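Local coordinates for protein transcriptional regulator, AsnC family (Agrobacterium tumefaciens str. C58, PDB 3I4P) that probably regulates transcription by binding specific DNA sequences, as a member of the Lrp/AsnC family, and also binds calcium, at residues R6-I11 and W35-K40; V67-A72 and K80-V85. One frame throughout, in Å; residues are numbered along the deposited sequence.

Contact 1: R6-I11 and W35-K40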
ATOM      1  N   ARG A   6      11.200  -6.649 -43.257  1.00 33.90           N
ATOM      2  CA  ARG A   6      10.848  -7.346 -42.035  1.00 33.89           C
ATOM      3  C   ARG A   6      11.497  -8.744 -41.915  1.00 33.60           C
ATOM      4  O   ARG A   6      12.015  -9.090 -40.823  1.00 32.31           O
ATOM      5  CB  ARG A   6       9.339  -7.444 -41.891  1.00 33.51           C
ATOM      6  CG  ARG A   6       8.901  -8.044 -40.554  1.00 35.19           C
ATOM      7  CD  ARG A   6       7.458  -8.456 -40.597  1.00 38.98           C
ATOM      8  NE  ARG A   6       6.593  -7.413 -40.105  1.00 41.25           N
ATOM      9  CZ  ARG A   6       5.345  -7.209 -40.503  1.00 41.32           C
ATOM     10  NH1 ARG A   6       4.793  -7.954 -41.461  1.00 41.76           N
ATOM     11  NH2 ARG A   6       4.657  -6.212 -39.955  1.00 41.59           N
ATOM     12  N   LYS A   7      11.465  -9.529 -43.008  1.00 32.98           N
ATOM     13  CA  LYS A   7      12.115 -10.850 -43.032  1.00 33.51           C
ATOM     14  C   LYS A   7      13.612 -10.719 -42.747  1.00 32.99           C
ATOM     15  O   LYS A   7      14.159 -11.508 -42.002  1.00 32.89           O
ATOM     16  CB  LYS A   7      11.954 -11.541 -44.384  1.00 34.41           C
ATOM     17  CG  LYS A   7      10.583 -12.145 -44.671  1.00 36.56           C
ATOM     18  CD  LYS A   7      10.398 -12.381 -46.174  1.00 40.06           C
ATOM     19  CE  LYS A   7       9.661 -13.682 -46.505  1.00 42.32           C
ATOM     20  NZ  LYS A   7      10.618 -14.731 -47.028  1.00 45.26           N
ATOM     21  N   ILE A   8      14.254  -9.709 -43.336  1.00 32.82           N
ATOM     22  CA  ILE A   8      15.681  -9.429 -43.088  1.00 33.14           C
ATOM     23  C   ILE A   8      15.948  -9.103 -41.608  1.00 32.73           C
ATOM     24  O   ILE A   8      16.793  -9.720 -40.984  1.00 32.79           O
ATOM     25  CB  ILE A   8      16.243  -8.296 -44.039  1.00 33.42           C
ATOM     26  CG1 ILE A   8      16.229  -8.775 -45.507  1.00 33.70           C
ATOM     27  CG2 ILE A   8      17.677  -7.874 -43.613  1.00 29.13           C
ATOM     28  CD1 ILE A   8      16.443  -7.650 -46.563  1.00 32.98           C
ATOM     29  N   LEU A   9      15.184  -8.162 -41.066  1.00 32.79           N
ATOM     30  CA  LEU A   9      15.294  -7.746 -39.661  1.00 32.82           C
ATOM     31  C   LEU A   9      15.013  -8.861 -38.663  1.00 33.22           C
ATOM     32  O   LEU A   9      15.639  -8.928 -37.588  1.00 33.29           O
ATOM     33  CB  LEU A   9      14.376  -6.554 -39.365  1.00 31.85           C
ATOM     34  CG  LEU A   9      14.725  -5.249 -40.087  1.00 30.81           C
ATOM     35  CD1 LEU A   9      13.651  -4.177 -39.834  1.00 31.10           C
ATOM     36  CD2 LEU A   9      16.140  -4.769 -39.744  1.00 27.00           C
ATOM     37  N   ARG A  10      14.088  -9.742 -39.002  1.00 33.68           N
ATOM     38  CA  ARG A  10      13.749 -10.843 -38.097  1.00 34.31           C
ATOM     39  C   ARG A  10      14.944 -11.778 -37.865  1.00 33.99           C
ATOM     40  O   ARG A  10      15.149 -12.295 -36.747  1.00 34.09           O
ATOM     41  CB  ARG A  10      12.564 -11.590 -38.662  1.00 34.43           C
ATOM     42  CG  ARG A  10      12.085 -12.801 -37.888  1.00 36.64           C
ATOM     43  CD  ARG A  10      10.622 -13.147 -38.426  1.00 38.46           C
ATOM     44  NE  ARG A  10       9.627 -12.215 -37.852  1.00 39.59           N
ATOM     45  CZ  ARG A  10       8.588 -11.663 -38.482  1.00 42.22           C
ATOM     46  NH1 ARG A  10       8.340 -11.919 -39.781  1.00 45.84           N
ATOM     47  NH2 ARG A  10       7.766 -10.852 -37.802  1.00 40.04           N
ATOM     48  N   ILE A  11      15.734 -11.981 -38.921  1.00 33.37           N
ATOM     49  CA  ILE A  11      16.932 -12.788 -38.822  1.00 32.89           C
ATOM     50  C   ILE A  11      18.050 -11.960 -38.151  1.00 32.66           C
ATOM     51  O   ILE A  11      18.720 -12.459 -37.254  1.00 31.51           O
ATOM     52  CB  ILE A  11      17.387 -13.320 -40.185  1.00 32.83           C
ATOM     53  CG1 ILE A  11      16.273 -14.198 -40.792  1.00 32.64           C
ATOM     54  CG2 ILE A  11      18.725 -14.090 -40.042  1.00 31.10           C
ATOM     55  CD1 ILE A  11      16.445 -14.541 -42.254  1.00 29.79           C
ATOM     56  N   TRP A  35      21.771  -6.887 -49.665  1.00 14.93           N
ATOM     57  CA  TRP A  35      22.749  -5.971 -49.149  1.00 15.43           C
ATOM     58  C   TRP A  35      22.256  -4.512 -49.186  1.00 15.07           C
ATOM     59  O   TRP A  35      22.344  -3.780 -48.188  1.00 15.46           O
ATOM     60  CB  TRP A  35      24.053  -6.137 -49.938  1.00 15.75           C
ATOM     61  CG  TRP A  35      25.128  -5.231 -49.496  1.00 17.13           C
ATOM     62  CD1 TRP A  35      25.996  -5.422 -48.454  1.00 17.72           C
ATOM     63  CD2 TRP A  35      25.451  -3.972 -50.068  1.00 20.09           C
ATOM     64  NE1 TRP A  35      26.840  -4.351 -48.345  1.00 18.33           N
ATOM     65  CE2 TRP A  35      26.532  -3.444 -49.327  1.00 21.31           C
ATOM     66  CE3 TRP A  35      24.944  -3.239 -51.150  1.00 22.64           C
ATOM     67  CZ2 TRP A  35      27.117  -2.206 -49.635  1.00 22.97           C
ATOM     68  CZ3 TRP A  35      25.522  -2.007 -51.459  1.00 23.74           C
ATOM     69  CH2 TRP A  35      26.598  -1.504 -50.701  1.00 23.96           C
ATOM     70  N   ARG A  36      21.740  -4.096 -50.330  1.00 14.85           N
ATOM     71  CA  ARG A  36      21.247  -2.725 -50.499  1.00 14.80           C
ATOM     72  C   ARG A  36      20.112  -2.371 -49.516  1.00 14.40           C
ATOM     73  O   ARG A  36      20.027  -1.239 -49.077  1.00 14.85           O
ATOM     74  CB  ARG A  36      20.825  -2.473 -51.960  1.00 14.62           C
ATOM     75  CG  ARG A  36      22.010  -2.284 -52.920  1.00 14.64           C
ATOM     76  CD  ARG A  36      21.598  -2.216 -54.407  1.00 16.12           C
ATOM     77  NE  ARG A  36      20.595  -1.188 -54.707  1.00 15.82           N
ATOM     78  N   ARG A  37      19.271  -3.342 -49.164  1.00 13.77           N
ATOM     79  CA  ARG A  37      18.184  -3.143 -48.207  1.00 13.39           C
ATOM     80  C   ARG A  37      18.718  -2.933 -46.793  1.00 13.69           C
ATOM     81  O   ARG A  37      18.209  -2.086 -46.032  1.00 13.13           O
ATOM     82  CB  ARG A  37      17.241  -4.346 -48.215  1.00 13.06           C
ATOM     83  CG  ARG A  37      16.247  -4.328 -49.382  1.00 12.87           C
ATOM     84  CD  ARG A  37      15.528  -5.649 -49.505  1.00 11.88           C
ATOM     85  NE  ARG A  37      14.424  -5.601 -50.457  1.00 10.46           N
ATOM     86  CZ  ARG A  37      13.219  -5.095 -50.215  1.00 10.63           C
ATOM     87  NH1 ARG A  37      12.924  -4.551 -49.041  1.00  8.42           N
ATOM     88  NH2 ARG A  37      12.294  -5.125 -51.171  1.00 10.24           N
ATOM     89  N   ILE A  38      19.738  -3.728 -46.461  1.00 13.56           N
ATOM     90  CA  ILE A  38      20.385  -3.678 -45.177  1.00 13.44           C
ATOM     91  C   ILE A  38      21.090  -2.325 -45.007  1.00 13.61           C
ATOM     92  O   ILE A  38      20.942  -1.706 -43.971  1.00 13.95           O
ATOM     93  CB  ILE A  38      21.350  -4.880 -44.974  1.00 13.76           C
ATOM     94  CG1 ILE A  38      20.554  -6.193 -44.878  1.00 12.66           C
ATOM     95  CG2 ILE A  38      22.198  -4.672 -43.703  1.00 11.95           C
ATOM     96  CD1 ILE A  38      21.369  -7.462 -45.013  1.00 11.01           C
ATOM     97  N   GLN A  39      21.827  -1.893 -46.035  0.60 13.64           N
ATOM     98  CA  GLN A  39      22.503  -0.589 -46.049  0.60 13.71           C
ATOM     99  C   GLN A  39      21.539   0.577 -45.797  0.60 14.00           C
ATOM    100  O   GLN A  39      21.838   1.483 -45.011  0.60 14.32           O
ATOM    101  CB  GLN A  39      23.226  -0.373 -47.386  0.60 13.44           C
ATOM    102  CG  GLN A  39      23.878   1.008 -47.529  0.60 13.02           C
ATOM    103  CD  GLN A  39      24.844   1.100 -48.691  0.60 12.51           C
ATOM    104  OE1 GLN A  39      26.051   1.210 -48.496  0.60 11.50           O
ATOM    105  NE2 GLN A  39      24.318   1.054 -49.906  0.60 13.02           N
ATOM    106  N   LYS A  40      20.396   0.552 -46.481  1.00 14.12           N
ATOM    107  CA  LYS A  40      19.351   1.589 -46.347  1.00 14.01           C
ATOM    108  C   LYS A  40      18.860   1.650 -44.882  1.00 13.50           C
ATOM    109  O   LYS A  40      18.682   2.727 -44.318  1.00 12.32           O
ATOM    110  CB  LYS A  40      18.160   1.277 -47.280  1.00 14.32           C
ATOM    111  CG  LYS A  40      17.550   2.479 -48.073  1.00 16.26           C
ATOM    112  CD  LYS A  40      16.420   3.242 -47.341  1.00 17.55           C
ATOM    113  CE  LYS A  40      15.622   4.181 -48.277  1.00 17.15           C
TER

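Contact 2: V67-A72 and K80-V85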
ATOM      1  N   VAL A  67      15.228  -1.398  -9.283  1.00 24.41           N
ATOM      2  CA  VAL A  67      15.284  -0.354  -8.305  1.00 24.03           C
ATOM      3  C   VAL A  67      14.211   0.668  -8.631  1.00 24.71           C
ATOM      4  O   VAL A  67      14.257   1.286  -9.685  1.00 25.69           O
ATOM      5  CB  VAL A  67      16.706   0.302  -8.246  1.00 24.25           C
ATOM      6  CG1 VAL A  67      16.821   1.167  -7.045  1.00 20.53           C
ATOM      7  CG2 VAL A  67      17.794  -0.759  -8.269  1.00 21.74           C
ATOM      8  N   SER A  68      13.233   0.820  -7.739  1.00 24.97           N
ATOM      9  CA  SER A  68      12.171   1.835  -7.857  1.00 25.20           C
ATOM     10  C   SER A  68      12.480   3.140  -7.083  1.00 26.90           C
ATOM     11  O   SER A  68      12.643   3.126  -5.857  1.00 26.16           O
ATOM     12  CB  SER A  68      10.866   1.261  -7.306  1.00 24.97           C
ATOM     13  OG  SER A  68      10.447   0.125  -8.035  1.00 24.07           O
ATOM     14  N   ILE A  69      12.532   4.266  -7.801  1.00 28.68           N
ATOM     15  CA  ILE A  69      12.931   5.561  -7.233  1.00 29.35           C
ATOM     16  C   ILE A  69      11.760   6.521  -7.250  1.00 30.98           C
ATOM     17  O   ILE A  69      10.974   6.581  -8.223  1.00 30.82           O
ATOM     18  CB  ILE A  69      14.172   6.211  -7.974  1.00 29.35           C
ATOM     19  CG1 ILE A  69      15.408   5.310  -7.842  1.00 29.94           C
ATOM     20  CG2 ILE A  69      14.538   7.624  -7.389  1.00 28.20           C
ATOM     21  CD1 ILE A  69      16.662   5.786  -8.634  1.00 28.99           C
ATOM     22  N   ARG A  70      11.629   7.237  -6.132  1.00 33.10           N
ATOM     23  CA  ARG A  70      10.799   8.435  -6.038  1.00 34.31           C
ATOM     24  C   ARG A  70      11.699   9.618  -5.690  1.00 35.12           C
ATOM     25  O   ARG A  70      12.599   9.523  -4.843  1.00 35.09           O
ATOM     26  CB  ARG A  70       9.704   8.303  -4.995  1.00 34.45           C
ATOM     27  CG  ARG A  70       8.739   7.201  -5.284  1.00 35.43           C
ATOM     28  CD  ARG A  70       7.595   7.212  -4.301  1.00 37.63           C
ATOM     29  NE  ARG A  70       6.945   5.905  -4.295  1.00 40.68           N
ATOM     30  N   THR A  71      11.418  10.721  -6.375  1.00 35.85           N
ATOM     31  CA  THR A  71      12.159  11.943  -6.304  1.00 36.23           C
ATOM     32  C   THR A  71      11.246  12.979  -5.607  1.00 36.47           C
ATOM     33  O   THR A  71      10.039  12.753  -5.426  1.00 35.98           O
ATOM     34  CB  THR A  71      12.566  12.368  -7.757  1.00 36.79           C
ATOM     35  OG1 THR A  71      13.538  11.447  -8.300  1.00 37.23           O
ATOM     36  CG2 THR A  71      13.139  13.766  -7.800  1.00 37.55           C
ATOM     37  N   ALA A  72      11.852  14.072  -5.148  1.00 36.57           N
ATOM     38  CA  ALA A  72      11.126  15.234  -4.696  1.00 37.11           C
ATOM     39  C   ALA A  72      10.745  16.037  -5.942  1.00 37.35           C
ATOM     40  O   ALA A  72      11.118  15.662  -7.057  1.00 37.98           O
ATOM     41  CB  ALA A  72      12.017  16.071  -3.764  1.00 36.74           C
ATOM     42  N   LYS A  80      17.483  16.457 -15.530  1.00 37.63           N
ATOM     43  CA  LYS A  80      18.483  16.201 -16.595  1.00 37.92           C
ATOM     44  C   LYS A  80      19.844  15.714 -16.041  1.00 38.43           C
ATOM     45  O   LYS A  80      20.458  14.799 -16.600  1.00 38.96           O
ATOM     46  CB  LYS A  80      18.661  17.409 -17.511  1.00 37.51           C
ATOM     47  N   ARG A  81      20.275  16.269 -14.912  1.00 38.70           N
ATOM     48  CA  ARG A  81      21.535  15.870 -14.274  1.00 38.95           C
ATOM     49  C   ARG A  81      21.437  14.596 -13.437  1.00 38.26           C
ATOM     50  O   ARG A  81      22.386  13.811 -13.362  1.00 39.03           O
ATOM     51  CB  ARG A  81      22.032  16.994 -13.378  1.00 39.40           C
ATOM     52  CG  ARG A  81      23.554  17.058 -13.263  1.00 41.45           C
ATOM     53  CD  ARG A  81      24.045  18.412 -12.704  1.00 41.63           C
ATOM     54  NE  ARG A  81      23.299  19.558 -13.242  1.00 43.96           N
ATOM     55  CZ  ARG A  81      22.399  20.301 -12.583  1.00 43.59           C
ATOM     56  NH1 ARG A  81      22.072  20.052 -11.310  1.00 42.85           N
ATOM     57  NH2 ARG A  81      21.809  21.315 -13.219  1.00 43.17           N
ATOM     58  N   PHE A  82      20.313  14.423 -12.760  1.00 37.12           N
ATOM     59  CA  PHE A  82      20.026  13.185 -12.062  1.00 36.18           C
ATOM     60  C   PHE A  82      20.084  11.990 -13.062  1.00 35.87           C
ATOM     61  O   PHE A  82      20.733  10.972 -12.808  1.00 35.02           O
ATOM     62  CB  PHE A  82      18.660  13.288 -11.368  1.00 35.77           C
ATOM     63  CG  PHE A  82      18.083  11.970 -10.975  1.00 36.04           C
ATOM     64  CD1 PHE A  82      18.455  11.366  -9.788  1.00 36.16           C
ATOM     65  CD2 PHE A  82      17.181  11.319 -11.801  1.00 35.89           C
ATOM     66  CE1 PHE A  82      17.937  10.137  -9.436  1.00 36.95           C
ATOM     67  CE2 PHE A  82      16.651  10.092 -11.451  1.00 35.06           C
ATOM     68  CZ  PHE A  82      17.031   9.490 -10.274  1.00 35.84           C
ATOM     69  N   SER A  83      19.434  12.135 -14.214  1.00 35.23           N
ATOM     70  CA  SER A  83      19.374  11.042 -15.149  1.00 35.21           C
ATOM     71  C   SER A  83      20.702  10.822 -15.889  1.00 34.89           C
ATOM     72  O   SER A  83      21.007   9.676 -16.241  1.00 34.26           O
ATOM     73  CB  SER A  83      18.158  11.179 -16.089  1.00 35.54           C
ATOM     74  OG  SER A  83      18.394  12.063 -17.150  1.00 36.21           O
ATOM     75  N   GLU A  84      21.500  11.884 -16.087  1.00 34.47           N
ATOM     76  CA  GLU A  84      22.874  11.732 -16.598  1.00 34.53           C
ATOM     77  C   GLU A  84      23.799  10.963 -15.620  1.00 34.68           C
ATOM     78  O   GLU A  84      24.627  10.144 -16.071  1.00 35.34           O
ATOM     79  CB  GLU A  84      23.520  13.086 -16.947  1.00 34.84           C
ATOM     80  CG  GLU A  84      23.055  13.686 -18.274  1.00 35.33           C
ATOM     81  N   VAL A  85      23.683  11.207 -14.305  1.00 33.87           N
ATOM     82  CA  VAL A  85      24.596  10.552 -13.350  1.00 32.91           C
ATOM     83  C   VAL A  85      24.166   9.112 -13.082  1.00 32.63           C
ATOM     84  O   VAL A  85      25.019   8.240 -12.941  1.00 32.78           O
ATOM     85  CB  VAL A  85      24.824  11.323 -11.998  1.00 32.81           C
ATOM     86  CG1 VAL A  85      25.086  12.833 -12.232  1.00 31.75           C
ATOM     87  CG2 VAL A  85      23.708  11.079 -11.035  1.00 32.67           C
TER

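Contact 1: R6-I11 and W35-K40
The one flat group among the touching side chains, the guanidinium of R37, meets I8 with neither face nor edge; it has gone past I8, and its NH1 forms salt bridges with D2, just before helix 3-12, and D5, in its first turn. What I8 touches is the aliphatic shaft of R37. CB and CD of R37 both face the I8 methyl, and the chain, extended from CG to NE, carries the guanidinium on past it: R37 CD lies 3.7 Å from I8 CD1, and R37 CB 3.8 Å from that same methyl. The two side chains cross at about a right angle. The other branch of I8, CG2, meets I38. With CG1 set beside the backbone N (chi1 -66°), I8 keeps CG2 anti to that N, and I8 CG2 packs 3.6 Å from I38 CG1, with I38 CD1 a little further off. The helices come close here, I8 CA to I38 CA being 7.7 Å, a gap filled by the two isoleucine side chains. Around this wedge, I8 also rests on V27, C34 and M41, while I38 leans on I47. Within the winged helix-turn-helix, the contact joins the first helix to helix 31-43, probably the recognition helix. No hydrogen bond crosses the join: it is apolar and buried, and R37 adds its hydrocarbon to the packing while its charge is paired outside, at the start of helix 3-12.

Contact 2: V67-A72 and K80-V85
The end of strand 63-70 and the loop residues after it run past residues 80-85 of helix 76-88 at a distance, T71 CA and F82 CA standing 9.8 Å apart, so the gap is bridged by side chains, chiefly the ring of F82. That ring is thrown out with CG anti to the backbone N (chi1 163°), and its far corner reaches the strand. There I69 comes from the opposite direction: I69 CD1 sits 4.1 Å from F82 CZ, at the ring edge and near its plane, so methyl meets rim and the face is left to others. T71, two residues on and pointing its CB the same way, approaches over one face, with OG1 4.5 Å from F82 CZ. That hydroxyl is buried by the contact and has no hydrogen-bond partner anywhere in the model, so the ring gives it packing but no replacement for a polar partner. The T71 backbone is better served, its N bonding to D103 OD2. F82 is further enclosed by aromatic rings: W78 lies nearly parallel to it and Y104 is steeply inclined, while F95 adds contact from strand 92-98. D103 is a calcium-binding residue, as is V132 close to I69, although no calcium is bound to this chain in the model. A helix packed by an aromatic residue against the strand that precedes it, on one face of a four-stranded antiparallel sheet, belongs to the alpha/beta sandwich of the Lrp/AsnC ligand-binding domain, of the dimeric alpha-beta barrel type.

Both contacts are buried, yet they serve separate domains: contact 1 pairs two helices of the DNA-binding part, contact 2 a strand end and a helix of the ligand-binding part. They share no element, follow one another along the chain, and lie on opposite sides of its centre, with centres about 37 Å apart. Neither has a hydrogen bond across it. Contact 1 is branched aliphatic against aliphatic, with an arginine whose charge is settled outside the pair; contact 2 turns on one aromatic ring, and its polar member is an uncharged hydroxyl. Calcium-binding residues border contact 2, whereas contact 1 lies away from them.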